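Local coordinates for tyrosinase (Burkholderia thailandensis, PDB 5ZRD), which probably oxidises monophenols to catechols and on to quinones as a dicopper tyrosinase, at residues A[444-449]-A[458-463]; A[448-453]-A[500-505]; A[31-36]-A[146-151]; A[48-53]-A[150-155]. All coordinates share one frame; numbering follows the deposited sequence.

Contact 1 (A[444-449]-A[458-463]); sequences KAYASV and EYYLGH
Tyr446 and Tyr460 meet across the antiparallel beta hairpin of strands 441-450 and 456-466. Their rings pack obliquely, centroids 5.1 Å apart and planes at 36°, with Tyr446 CE1 reaching Tyr460 CD1 at 3.3 Å. Because Tyr460 carries CG anti to the backbone N (chi1 178°), its ring extends along the hairpin toward Lys444, whose CE lies 3.2 Å from Tyr460 OH. On the other flank of Tyr446, the Glu458 carboxylate brings OE1 to 3.6 Å from Tyr446 CD1, its plane 30° from the ring. Ala445 faces two residues at once: its N donates to Gly462 O at 2.9 Å and its O accepts from Leu461 N, also at 2.9 Å. This is a beta bulge, shifting the register by one residue between the pairs Tyr446-Tyr460 and Lys444-His463. In the next shell, Arg504 salt-bridges Glu458, Lys444 NZ bonds to the carbonyls of Tyr289 and Gly291, and Tyr289 OH joins Tyr460 OH to His463 ND1. Asp279 holds His463 NE2, and the His463 side chain is about 11 Å from those of the copper ligands His277 and His281. Near the hairpin's turn, Val449 CG1 touches the ring edge of Tyr459 at CE2, 3.7 Å away.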
loop_
_atom_site.group_PDB
_atom_site.type_symbol
_atom_site.label_atom_id
_atom_site.label_comp_id
_atom_site.label_asym_id
_atom_site.label_seq_id
_atom_site.Cartn_x
_atom_site.Cartn_y
_atom_site.Cartn_z
ATOM N N LYS A 444 37.898 -10.472 -2.765
ATOM C CA LYS A 444 39.320 -10.796 -2.626
ATOM C C LYS A 444 40.090 -9.828 -3.523
ATOM O O LYS A 444 39.715 -9.651 -4.672
ATOM C CB LYS A 444 39.577 -12.249 -3.027
ATOM C CG LYS A 444 39.224 -13.282 -1.969
ATOM C CD LYS A 444 39.612 -14.672 -2.368
ATOM C CE LYS A 444 40.872 -15.146 -1.681
ATOM N NZ LYS A 444 41.204 -16.542 -2.051
ATOM N N ALA A 445 41.071 -9.114 -2.991
ATOM C CA ALA A 445 41.727 -8.062 -3.775
ATOM C C ALA A 445 43.134 -8.521 -4.160
ATOM O O ALA A 445 43.818 -9.151 -3.362
ATOM C CB ALA A 445 41.744 -6.760 -3.012
ATOM N N TYR A 446 43.530 -8.197 -5.391
ATOM C CA TYR A 446 44.842 -8.533 -5.935
ATOM C C TYR A 446 45.478 -7.314 -6.615
ATOM O O TYR A 446 44.810 -6.447 -7.195
ATOM C CB TYR A 446 44.735 -9.672 -6.955
ATOM C CG TYR A 446 44.203 -10.946 -6.373
ATOM C CD1 TYR A 446 45.040 -11.876 -5.789
ATOM C CD2 TYR A 446 42.845 -11.195 -6.338
ATOM C CE1 TYR A 446 44.549 -13.050 -5.226
ATOM C CE2 TYR A 446 42.335 -12.357 -5.777
ATOM C CZ TYR A 446 43.186 -13.290 -5.217
ATOM O OH TYR A 446 42.681 -14.429 -4.655
ATOM N N ALA A 447 46.797 -7.281 -6.572
ATOM C CA ALA A 447 47.578 -6.331 -7.375
ATOM C C ALA A 447 48.577 -7.121 -8.246
ATOM O O ALA A 447 49.298 -8.031 -7.768
ATOM C CB ALA A 447 48.264 -5.320 -6.470
ATOM N N SER A 448 48.594 -6.826 -9.533
ATOM C CA SER A 448 49.610 -7.447 -10.374
ATOM C C SER A 448 50.497 -6.367 -11.017
ATOM O O SER A 448 50.009 -5.289 -11.436
ATOM C CB SER A 448 49.000 -8.359 -11.393
ATOM O OG SER A 448 48.213 -7.612 -12.288
ATOM N N VAL A 449 51.806 -6.660 -11.018
ATOM C CA VAL A 449 52.797 -5.796 -11.626
ATOM C C VAL A 449 53.641 -6.613 -12.615
ATOM O O VAL A 449 54.187 -7.669 -12.304
ATOM C CB VAL A 449 53.643 -5.016 -10.593
ATOM C CG1 VAL A 449 53.404 -5.435 -9.151
ATOM C CG2 VAL A 449 55.123 -5.008 -10.928
ATOM N N GLU A 458 51.888 -11.379 -8.871
ATOM C CA GLU A 458 50.589 -11.104 -8.239
ATOM C C GLU A 458 50.706 -10.922 -6.715
ATOM O O GLU A 458 51.254 -11.757 -6.011
ATOM C CB GLU A 458 49.594 -12.223 -8.499
ATOM C CG GLU A 458 48.190 -11.680 -8.638
ATOM C CD GLU A 458 47.138 -12.763 -8.727
ATOM O OE1 GLU A 458 47.259 -13.766 -7.934
ATOM O OE2 GLU A 458 46.214 -12.603 -9.590
ATOM N N TYR A 459 50.142 -9.838 -6.193
ATOM C CA TYR A 459 50.106 -9.672 -4.748
ATOM C C TYR A 459 48.664 -9.884 -4.258
ATOM O O TYR A 459 47.717 -9.288 -4.785
ATOM C CB TYR A 459 50.719 -8.318 -4.381
ATOM C CG TYR A 459 52.186 -8.208 -4.719
ATOM C CD1 TYR A 459 53.152 -8.600 -3.810
ATOM C CD2 TYR A 459 52.602 -7.751 -5.959
ATOM C CE1 TYR A 459 54.499 -8.513 -4.113
ATOM C CE2 TYR A 459 53.943 -7.687 -6.294
ATOM C CZ TYR A 459 54.896 -8.057 -5.362
ATOM O OH TYR A 459 56.223 -7.969 -5.666
ATOM N N TYR A 460 48.503 -10.761 -3.269
ATOM C CA TYR A 460 47.211 -10.983 -2.642
ATOM C C TYR A 460 47.059 -9.968 -1.516
ATOM O O TYR A 460 47.850 -9.994 -0.606
ATOM C CB TYR A 460 47.058 -12.433 -2.163
ATOM C CG TYR A 460 45.745 -12.680 -1.465
ATOM C CD1 TYR A 460 44.551 -12.218 -1.998
ATOM C CD2 TYR A 460 45.711 -13.299 -0.223
ATOM C CE1 TYR A 460 43.353 -12.391 -1.325
ATOM C CE2 TYR A 460 44.519 -13.510 0.447
ATOM C CZ TYR A 460 43.337 -13.038 -0.095
ATOM O OH TYR A 460 42.171 -13.262 0.582
ATOM N N LEU A 461 46.079 -9.065 -1.606
ATOM C CA LEU A 461 45.945 -7.961 -0.601
ATOM C C LEU A 461 45.001 -8.328 0.554
ATOM O O LEU A 461 45.017 -7.663 1.581
ATOM C CB LEU A 461 45.414 -6.742 -1.336
ATOM C CG LEU A 461 46.223 -6.321 -2.567
ATOM C CD1 LEU A 461 45.648 -5.060 -3.180
ATOM C CD2 LEU A 461 47.687 -6.112 -2.208
ATOM N N GLY A 462 44.151 -9.342 0.368
ATOM C CA GLY A 462 43.287 -9.832 1.429
ATOM C C GLY A 462 41.853 -10.074 0.971
ATOM O O GLY A 462 41.561 -9.982 -0.221
ATOM N N HIS A 463 40.990 -10.438 1.944
ATOM C CA HIS A 463 39.569 -10.719 1.739
ATOM C C HIS A 463 38.688 -9.789 2.608
ATOM O O HIS A 463 39.119 -9.190 3.580
ATOM C CB HIS A 463 39.270 -12.184 2.033
ATOM C CG HIS A 463 39.338 -12.517 3.493
ATOM N ND1 HIS A 463 40.476 -13.019 4.087
ATOM C CD2 HIS A 463 38.431 -12.375 4.481
ATOM C CE1 HIS A 463 40.252 -13.203 5.378
ATOM N NE2 HIS A 463 39.010 -12.810 5.646
#

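Contact 2 (A[448-453]-A[500-505]); sequences SVTDAN and KAKFRV
The flat groups joining Ser448 to Lys502 are peptide units, and no aromatic ring takes part. Lys502 N lies 17° from the plane of the Ser448 carbonyl, and Ser448 N lies 20° from that of the Lys502 carbonyl. The two bonds, Lys502 N to Ser448 O at 2.8 Å and Ser448 N to Lys502 O at 2.9 Å, make an antiparallel hydrogen-bonded pair where strands 441-450 and 502-509 run side by side in the sheet. Ala501 CA adds a C-H contact to Ser448 O at 3.5 Å. Bends at chi2, chi3 and chi4 turn the Lys502 chain back over the neighbouring strand, where it crosses the Thr450 side chain at a slant. There NZ donates to Thr450 OG1 at 2.9 Å and makes a weak bond to Ser448 O at 3.3 Å. Thr450 OG1 is also hydrogen-bonded to Thr456 OG1 of strand 456-466, which ties all three strands together at this end. Beside the paired backbones, Val449 CB rests 4.0 Å from Lys500 O. Ser448 O thus receives both a backbone N-H and, more weakly, an ammonium group; the added positive charge would probably polarise this carbonyl, in a polar strand-end contact at the protein surface, away from the copper site.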
loop_
_atom_site.group_PDB
_atom_site.type_symbol
_atom_site.label_atom_id
_atom_site.label_comp_id
_atom_site.label_asym_id
_atom_site.label_seq_id
_atom_site.Cartn_x
_atom_site.Cartn_y
_atom_site.Cartn_z
ATOM N N SER A 448 48.594 -6.826 -9.533
ATOM C CA SER A 448 49.610 -7.447 -10.374
ATOM C C SER A 448 50.497 -6.367 -11.017
ATOM O O SER A 448 50.009 -5.289 -11.436
ATOM C CB SER A 448 49.000 -8.359 -11.393
ATOM O OG SER A 448 48.213 -7.612 -12.288
ATOM N N VAL A 449 51.806 -6.660 -11.018
ATOM C CA VAL A 449 52.797 -5.796 -11.626
ATOM C C VAL A 449 53.641 -6.613 -12.615
ATOM O O VAL A 449 54.187 -7.669 -12.304
ATOM C CB VAL A 449 53.643 -5.016 -10.593
ATOM C CG1 VAL A 449 53.404 -5.435 -9.151
ATOM C CG2 VAL A 449 55.123 -5.008 -10.928
ATOM N N THR A 450 53.687 -6.077 -13.825
ATOM C CA THR A 450 54.433 -6.591 -14.943
ATOM C C THR A 450 55.733 -5.787 -15.058
ATOM O O THR A 450 55.688 -4.628 -15.438
ATOM C CB THR A 450 53.571 -6.473 -16.203
ATOM O OG1 THR A 450 52.341 -7.134 -15.916
ATOM C CG2 THR A 450 54.197 -7.084 -17.435
ATOM N N ASP A 451 56.864 -6.391 -14.682
ATOM C CA ASP A 451 58.212 -5.791 -14.866
ATOM C C ASP A 451 58.564 -5.671 -16.382
ATOM O O ASP A 451 57.694 -5.835 -17.251
ATOM C CB ASP A 451 59.289 -6.598 -14.082
ATOM C CG ASP A 451 59.558 -8.025 -14.689
ATOM O OD1 ASP A 451 59.128 -8.350 -15.827
ATOM O OD2 ASP A 451 60.209 -8.840 -14.011
ATOM N N ALA A 452 59.826 -5.408 -16.701
ATOM C CA ALA A 452 60.235 -5.095 -18.091
ATOM C C ALA A 452 60.192 -6.341 -18.990
ATOM O O ALA A 452 59.805 -6.244 -20.167
ATOM C CB ALA A 452 61.616 -4.486 -18.084
ATOM N N ASN A 453 60.565 -7.500 -18.437
ATOM C CA ASN A 453 60.734 -8.732 -19.219
ATOM C C ASN A 453 59.368 -9.292 -19.652
ATOM O O ASN A 453 59.297 -10.197 -20.493
ATOM C CB ASN A 453 61.552 -9.765 -18.439
ATOM C CG ASN A 453 62.914 -9.240 -18.028
ATOM O OD1 ASN A 453 63.252 -9.226 -16.845
ATOM N ND2 ASN A 453 63.696 -8.786 -18.996
ATOM N N LYS A 500 52.854 0.914 -10.122
ATOM C CA LYS A 500 52.869 0.096 -11.316
ATOM C C LYS A 500 51.779 -0.987 -11.261
ATOM O O LYS A 500 51.751 -1.869 -12.129
ATOM C CB LYS A 500 54.200 -0.637 -11.434
ATOM C CG LYS A 500 55.445 0.214 -11.264
ATOM C CD LYS A 500 56.667 -0.652 -11.397
ATOM C CE LYS A 500 57.966 0.029 -11.045
ATOM N NZ LYS A 500 58.906 -0.972 -10.493
ATOM N N ALA A 501 50.901 -0.946 -10.257
ATOM C CA ALA A 501 50.003 -2.083 -9.975
ATOM C C ALA A 501 48.698 -1.947 -10.755
ATOM O O ALA A 501 48.181 -0.828 -10.953
ATOM C CB ALA A 501 49.731 -2.184 -8.495
ATOM N N LYS A 502 48.245 -3.093 -11.271
ATOM C CA LYS A 502 46.905 -3.215 -11.836
ATOM C C LYS A 502 46.091 -4.026 -10.829
ATOM O O LYS A 502 46.488 -5.122 -10.444
ATOM C CB LYS A 502 46.940 -3.830 -13.236
ATOM C CG LYS A 502 47.593 -2.949 -14.308
ATOM C CD LYS A 502 48.524 -3.712 -15.271
ATOM C CE LYS A 502 49.924 -3.964 -14.725
ATOM N NZ LYS A 502 50.295 -5.404 -14.749
ATOM N N PHE A 503 45.037 -3.399 -10.326
ATOM C CA PHE A 503 44.246 -3.973 -9.258
ATOM C C PHE A 503 43.035 -4.704 -9.844
ATOM O O PHE A 503 42.488 -4.301 -10.846
ATOM C CB PHE A 503 43.791 -2.900 -8.260
ATOM C CG PHE A 503 44.913 -2.162 -7.596
ATOM C CD1 PHE A 503 45.728 -2.804 -6.679
ATOM C CD2 PHE A 503 45.141 -0.824 -7.885
ATOM C CE1 PHE A 503 46.762 -2.123 -6.072
ATOM C CE2 PHE A 503 46.178 -0.141 -7.279
ATOM C CZ PHE A 503 46.985 -0.791 -6.370
ATOM N N ARG A 504 42.595 -5.745 -9.143
ATOM C CA ARG A 504 41.325 -6.384 -9.451
ATOM C C ARG A 504 40.721 -6.943 -8.155
ATOM O O ARG A 504 41.433 -7.206 -7.190
ATOM C CB ARG A 504 41.546 -7.494 -10.489
ATOM C CG ARG A 504 42.343 -8.658 -9.931
ATOM C CD ARG A 504 42.815 -9.623 -11.001
ATOM N NE ARG A 504 42.063 -10.851 -10.907
ATOM C CZ ARG A 504 42.444 -11.912 -10.209
ATOM N NH1 ARG A 504 41.569 -12.872 -9.951
ATOM N NH2 ARG A 504 43.687 -11.998 -9.770
ATOM N N VAL A 505 39.409 -7.164 -8.163
ATOM C CA VAL A 505 38.746 -7.858 -7.073
ATOM C C VAL A 505 38.074 -9.102 -7.658
ATOM O O VAL A 505 37.435 -9.015 -8.653
ATOM C CB VAL A 505 37.703 -6.974 -6.366
ATOM C CG1 VAL A 505 38.335 -5.806 -5.648
ATOM C CG2 VAL A 505 36.637 -6.484 -7.328
#

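Contact 3 (A[31-36]-A[146-151]); sequences DLVRAW and DNPLRS
A type I beta turn, Asn147 to Arg150, docks its Pro148 and Leu149 on Val33 and Trp36 of helix 27-41, forming part of the buried packing outside the dicopper site. Leu149 makes a CH-pi contact: CD2 stands over one face of the Trp36 indole, 3.6 Å from the centroid of the five-membered ring and only 17° off its normal. The atom nearest to this methyl is Trp36 CG, at 3.5 Å. With CG beside the backbone N (chi1 -46°) and CD1 anti to CA, Leu149 leaves the side branch CD2 over the indole, while CD1 runs on to Val33 CG2, a looser contact at 4.4 Å. Pro148 packs alongside, with its ring CG 3.8 Å from Trp36 CB and its CD 3.9 Å from Val33 CG1. The proline and leucine are presented by an Asx turn, in which Asn147 OD1 accepts the N-H of Leu149 at 3.0 Å; the donor stands 66° out of the amide carbonyl plane, above it. The Asn147 amide is fixed in turn through ND2, which donates to the carbonyls of Ile132 and Gln135. Around the indole, Phe50 packs edge-to-face and Phe318 adds a further ring, while the Trp36 side chain lies about 10 Å from that of the copper ligand His320. The carbonyls of Pro148 and Leu149 are met by Gln40 NE2, from further along helix 27-41, and by Arg179 NH2. No hydrogen bond crosses between 31-36 and 146-151, and cohesion between these two segments is therefore apolar.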
loop_
_atom_site.group_PDB
_atom_site.type_symbol
_atom_site.label_atom_id
_atom_site.label_comp_id
_atom_site.label_asym_id
_atom_site.label_seq_id
_atom_site.Cartn_x
_atom_site.Cartn_y
_atom_site.Cartn_z
ATOM N N ASP A 31 27.683 -32.948 30.893
ATOM C CA ASP A 31 26.645 -31.975 31.304
ATOM C C ASP A 31 26.216 -31.085 30.127
ATOM O O ASP A 31 25.019 -30.819 29.908
ATOM C CB ASP A 31 27.140 -31.085 32.446
ATOM C CG ASP A 31 27.281 -31.832 33.775
ATOM O OD1 ASP A 31 26.599 -32.866 34.000
ATOM O OD2 ASP A 31 28.077 -31.350 34.606
ATOM N N LEU A 32 27.212 -30.610 29.388
ATOM C CA LEU A 32 26.957 -29.772 28.230
ATOM C C LEU A 32 26.088 -30.542 27.224
ATOM O O LEU A 32 25.042 -30.038 26.822
ATOM C CB LEU A 32 28.283 -29.336 27.595
ATOM C CG LEU A 32 28.109 -28.431 26.374
ATOM C CD1 LEU A 32 27.652 -27.046 26.800
ATOM C CD2 LEU A 32 29.374 -28.382 25.541
ATOM N N VAL A 33 26.512 -31.748 26.843
ATOM C CA VAL A 33 25.745 -32.544 25.879
ATOM C C VAL A 33 24.339 -32.800 26.433
ATOM O O VAL A 33 23.349 -32.605 25.723
ATOM C CB VAL A 33 26.466 -33.847 25.485
ATOM C CG1 VAL A 33 25.528 -34.809 24.772
ATOM C CG2 VAL A 33 27.686 -33.576 24.609
ATOM N N ARG A 34 24.247 -33.184 27.706
ATOM C CA ARG A 34 22.952 -33.514 28.294
ATOM C C ARG A 34 22.042 -32.292 28.235
ATOM O O ARG A 34 20.870 -32.450 28.008
ATOM C CB ARG A 34 23.093 -34.021 29.736
ATOM C CG ARG A 34 21.768 -34.218 30.473
ATOM C CD ARG A 34 21.931 -34.683 31.917
ATOM N NE ARG A 34 22.377 -36.066 31.957
ATOM C CZ ARG A 34 23.605 -36.474 32.266
ATOM N NH1 ARG A 34 23.880 -37.768 32.195
ATOM N NH2 ARG A 34 24.546 -35.612 32.643
ATOM N N ALA A 35 22.591 -31.095 28.465
ATOM C CA ALA A 35 21.809 -29.834 28.424
ATOM C C ALA A 35 21.316 -29.543 27.001
ATOM O O ALA A 35 20.188 -29.066 26.791
ATOM C CB ALA A 35 22.663 -28.692 28.926
ATOM N N TRP A 36 22.178 -29.806 26.022
ATOM C CA TRP A 36 21.838 -29.549 24.645
ATOM C C TRP A 36 20.768 -30.556 24.188
ATOM O O TRP A 36 19.802 -30.184 23.475
ATOM C CB TRP A 36 23.095 -29.600 23.769
ATOM C CG TRP A 36 23.770 -28.279 23.610
ATOM C CD1 TRP A 36 24.799 -27.758 24.345
ATOM C CD2 TRP A 36 23.452 -27.298 22.620
ATOM N NE1 TRP A 36 25.138 -26.515 23.879
ATOM C CE2 TRP A 36 24.317 -26.204 22.832
ATOM C CE3 TRP A 36 22.511 -27.240 21.593
ATOM C CZ2 TRP A 36 24.275 -25.077 22.029
ATOM C CZ3 TRP A 36 22.464 -26.124 20.802
ATOM C CH2 TRP A 36 23.338 -25.063 21.022
ATOM N N ASP A 146 22.826 -39.747 19.099
ATOM C CA ASP A 146 23.207 -38.729 18.115
ATOM C C ASP A 146 23.781 -37.500 18.887
ATOM O O ASP A 146 23.189 -37.044 19.882
ATOM C CB ASP A 146 21.974 -38.314 17.284
ATOM C CG ASP A 146 21.405 -39.472 16.418
ATOM O OD1 ASP A 146 22.114 -40.468 16.165
ATOM O OD2 ASP A 146 20.243 -39.380 15.975
ATOM N N ASN A 147 24.945 -37.017 18.460
ATOM C CA ASN A 147 25.548 -35.814 19.000
ATOM C C ASN A 147 24.616 -34.629 18.712
ATOM O O ASN A 147 24.436 -34.275 17.580
ATOM C CB ASN A 147 26.918 -35.585 18.361
ATOM C CG ASN A 147 27.610 -34.320 18.835
ATOM O OD1 ASN A 147 27.148 -33.667 19.760
ATOM N ND2 ASN A 147 28.712 -33.964 18.210
ATOM N N PRO A 148 24.009 -34.020 19.735
ATOM C CA PRO A 148 23.129 -32.891 19.458
ATOM C C PRO A 148 23.832 -31.649 18.876
ATOM O O PRO A 148 23.152 -30.749 18.394
ATOM C CB PRO A 148 22.573 -32.509 20.836
ATOM C CG PRO A 148 23.715 -32.803 21.749
ATOM C CD PRO A 148 24.386 -34.026 21.154
ATOM N N LEU A 149 25.167 -31.607 18.916
ATOM C CA LEU A 149 25.954 -30.422 18.509
ATOM C C LEU A 149 26.319 -30.452 17.009
ATOM O O LEU A 149 26.679 -29.397 16.484
ATOM C CB LEU A 149 27.234 -30.362 19.351
ATOM C CG LEU A 149 27.072 -30.573 20.857
ATOM C CD1 LEU A 149 28.441 -30.480 21.564
ATOM C CD2 LEU A 149 26.104 -29.557 21.414
ATOM N N ARG A 150 26.229 -31.604 16.318
ATOM C CA ARG A 150 26.630 -31.672 14.916
ATOM C C ARG A 150 25.590 -31.013 14.007
ATOM O O ARG A 150 25.944 -30.545 12.941
ATOM C CB ARG A 150 26.917 -33.098 14.438
ATOM C CG ARG A 150 25.749 -34.071 14.391
ATOM C CD ARG A 150 25.937 -35.051 13.230
ATOM N NE ARG A 150 27.337 -35.225 12.805
ATOM C CZ ARG A 150 27.751 -35.537 11.568
ATOM N NH1 ARG A 150 26.918 -35.466 10.546
ATOM N NH2 ARG A 150 28.997 -35.944 11.368
ATOM N N SER A 151 24.338 -30.937 14.425
ATOM C CA SER A 151 23.300 -30.447 13.546
ATOM C C SER A 151 21.999 -30.456 14.330
ATOM O O SER A 151 21.933 -30.916 15.489
ATOM C CB SER A 151 23.177 -31.278 12.305
ATOM O OG SER A 151 22.971 -32.634 12.686
#

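Contact 4 (A[48-53]-A[150-155])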
loop_
_atom_site.group_PDB
_atom_site.type_symbol
_atom_site.label_atom_id
_atom_site.label_comp_id
_atom_site.label_asym_id
_atom_site.label_seq_id
_atom_site.Cartn_x
_atom_site.Cartn_y
_atom_site.Cartn_z
ATOM N N LYS A 48 12.362 -21.424 25.685
ATOM C CA LYS A 48 13.682 -21.969 25.967
ATOM C C LYS A 48 14.024 -23.211 25.109
ATOM O O LYS A 48 15.106 -23.783 25.270
ATOM C CB LYS A 48 13.746 -22.359 27.446
ATOM C CG LYS A 48 13.430 -21.249 28.440
ATOM C CD LYS A 48 13.832 -21.661 29.847
ATOM C CE LYS A 48 13.909 -20.523 30.841
ATOM N NZ LYS A 48 12.689 -20.486 31.682
ATOM N N SER A 49 13.132 -23.701 24.256
ATOM C CA SER A 49 13.533 -24.767 23.300
ATOM C C SER A 49 14.622 -24.243 22.366
ATOM O O SER A 49 14.665 -23.061 22.048
ATOM C CB SER A 49 12.371 -25.238 22.464
ATOM O OG SER A 49 11.762 -24.158 21.755
ATOM N N PHE A 50 15.434 -25.136 21.847
ATOM C CA PHE A 50 16.432 -24.711 20.897
ATOM C C PHE A 50 15.771 -24.099 19.654
ATOM O O PHE A 50 16.346 -23.231 19.031
ATOM C CB PHE A 50 17.349 -25.863 20.511
ATOM C CG PHE A 50 18.458 -25.410 19.600
ATOM C CD1 PHE A 50 19.339 -24.419 20.005
ATOM C CD2 PHE A 50 18.620 -25.965 18.341
ATOM C CE1 PHE A 50 20.343 -23.978 19.166
ATOM C CE2 PHE A 50 19.644 -25.539 17.509
ATOM C CZ PHE A 50 20.510 -24.555 17.929
ATOM N N PHE A 51 14.579 -24.558 19.281
ATOM C CA PHE A 51 13.985 -24.106 18.032
ATOM C C PHE A 51 13.549 -22.642 18.135
ATOM O O PHE A 51 13.680 -21.862 17.200
ATOM C CB PHE A 51 12.775 -24.959 17.645
ATOM C CG PHE A 51 12.067 -24.470 16.409
ATOM C CD1 PHE A 51 12.564 -24.761 15.145
ATOM C CD2 PHE A 51 10.912 -23.721 16.512
ATOM C CE1 PHE A 51 11.920 -24.301 14.003
ATOM C CE2 PHE A 51 10.259 -23.277 15.370
ATOM C CZ PHE A 51 10.772 -23.551 14.120
ATOM N N ALA A 52 12.995 -22.303 19.282
ATOM C CA ALA A 52 12.558 -20.957 19.543
ATOM C C ALA A 52 13.771 -20.012 19.568
ATOM O O ALA A 52 13.737 -18.959 18.932
ATOM C CB ALA A 52 11.802 -20.932 20.854
ATOM N N LEU A 53 14.805 -20.428 20.318
ATOM C CA LEU A 53 16.062 -19.687 20.556
ATOM C C LEU A 53 16.766 -19.466 19.221
ATOM O O LEU A 53 17.066 -18.333 18.909
ATOM C CB LEU A 53 16.980 -20.456 21.514
ATOM C CG LEU A 53 16.654 -20.354 23.007
ATOM C CD1 LEU A 53 17.429 -21.408 23.799
ATOM C CD2 LEU A 53 16.978 -18.961 23.541
ATOM N N ARG A 150 26.229 -31.604 16.318
ATOM C CA ARG A 150 26.630 -31.672 14.916
ATOM C C ARG A 150 25.590 -31.013 14.007
ATOM O O ARG A 150 25.944 -30.545 12.941
ATOM C CB ARG A 150 26.917 -33.098 14.438
ATOM C CG ARG A 150 25.749 -34.071 14.391
ATOM C CD ARG A 150 25.937 -35.051 13.230
ATOM N NE ARG A 150 27.337 -35.225 12.805
ATOM C CZ ARG A 150 27.751 -35.537 11.568
ATOM N NH1 ARG A 150 26.918 -35.466 10.546
ATOM N NH2 ARG A 150 28.997 -35.944 11.368
ATOM N N SER A 151 24.338 -30.937 14.425
ATOM C CA SER A 151 23.300 -30.447 13.546
ATOM C C SER A 151 21.999 -30.456 14.330
ATOM O O SER A 151 21.933 -30.916 15.489
ATOM C CB SER A 151 23.177 -31.278 12.305
ATOM O OG SER A 151 22.971 -32.634 12.686
ATOM N N PHE A 152 20.968 -29.959 13.705
ATOM C CA PHE A 152 19.669 -29.937 14.383
ATOM C C PHE A 152 18.588 -30.145 13.334
ATOM O O PHE A 152 18.697 -29.658 12.224
ATOM C CB PHE A 152 19.496 -28.634 15.153
ATOM C CG PHE A 152 18.123 -28.349 15.705
ATOM C CD1 PHE A 152 17.638 -29.055 16.796
ATOM C CD2 PHE A 152 17.362 -27.311 15.195
ATOM C CE1 PHE A 152 16.404 -28.760 17.341
ATOM C CE2 PHE A 152 16.135 -27.004 15.755
ATOM C CZ PHE A 152 15.653 -27.731 16.820
ATOM N N VAL A 153 17.627 -30.962 13.715
ATOM C CA VAL A 153 16.514 -31.365 12.893
ATOM C C VAL A 153 15.350 -30.477 13.331
ATOM O O VAL A 153 15.058 -30.374 14.514
ATOM C CB VAL A 153 16.183 -32.867 13.101
ATOM C CG1 VAL A 153 15.019 -33.326 12.242
ATOM C CG2 VAL A 153 17.388 -33.780 12.862
ATOM N N LEU A 154 14.680 -29.857 12.395
ATOM C CA LEU A 154 13.632 -28.938 12.725
ATOM C C LEU A 154 12.398 -29.730 13.188
ATOM O O LEU A 154 11.990 -30.642 12.500
ATOM C CB LEU A 154 13.335 -28.110 11.476
ATOM C CG LEU A 154 14.445 -27.159 11.024
ATOM C CD1 LEU A 154 14.038 -26.418 9.760
ATOM C CD2 LEU A 154 14.781 -26.170 12.125
ATOM N N PRO A 155 11.814 -29.385 14.358
ATOM C CA PRO A 155 10.585 -30.072 14.838
ATOM C C PRO A 155 9.298 -29.673 14.095
ATOM O O PRO A 155 8.340 -30.441 14.068
ATOM C CB PRO A 155 10.455 -29.629 16.304
ATOM C CG PRO A 155 11.098 -28.265 16.315
ATOM C CD PRO A 155 12.287 -28.438 15.392
#
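Phe50 and Phe152 both hold CG anti to the backbone N (chi1 -176° and 170°), which swings the two rings out from their chains into one edge-to-face pair. The planes stand at 86° with centroids 4.7 Å apart. Phe50 supplies the edge: its CD2 sits over the centre of the Phe152 ring, 3.6 Å from Phe152 CG and about as far from the other ring atoms. Phe51, the next residue, works from another direction. Its CB approaches the rim of Phe152 at CZ, 4.1 Å away, while its own ring is met by Leu154 and Pro155, further along the loop. Leu154 CD2 lies at the edge of the Phe51 ring, 3.9 Å from CE1, and Pro155 CD comes in obliquely, 3.7 Å from Phe51 CD1. Before these phenylalanines, Ser49 takes the N-cap position; its OG accepts a weak bond from Ala52 N at 3.3 Å and is also hydrogen-bonded to Asp46 O. Ile39 and Gln40 of helix 27-41 and Leu101 of helix 90-108 pack against Phe50. The contact is wholly apolar, an aromatic cluster seating loop 150-155 against the start of helix 50-57, which in the tyrosinase central domain ends with the copper ligand His57.

In the fold
From the N terminus, helix 27-41 is the first element these contacts use; contact 3 closes a long loop by bringing residues 146-151 back to it. Contact 4 opens from helix 50-57 inside that loop and closes slightly later on the same returning segment, so the two cross rather than nest; Trp36 and Phe50 touch between them. Both are complete before the hairpin begins. Contact 1 then closes the short turn between strands 441-450 and 456-466; contact 2 starts from the same part of 441-450, sharing Ser448 and Val449, and closes later on 502-509, in the same sheet. The two pairs lie on opposite sides of the chain's centre, with centres 41 to 51 Å apart.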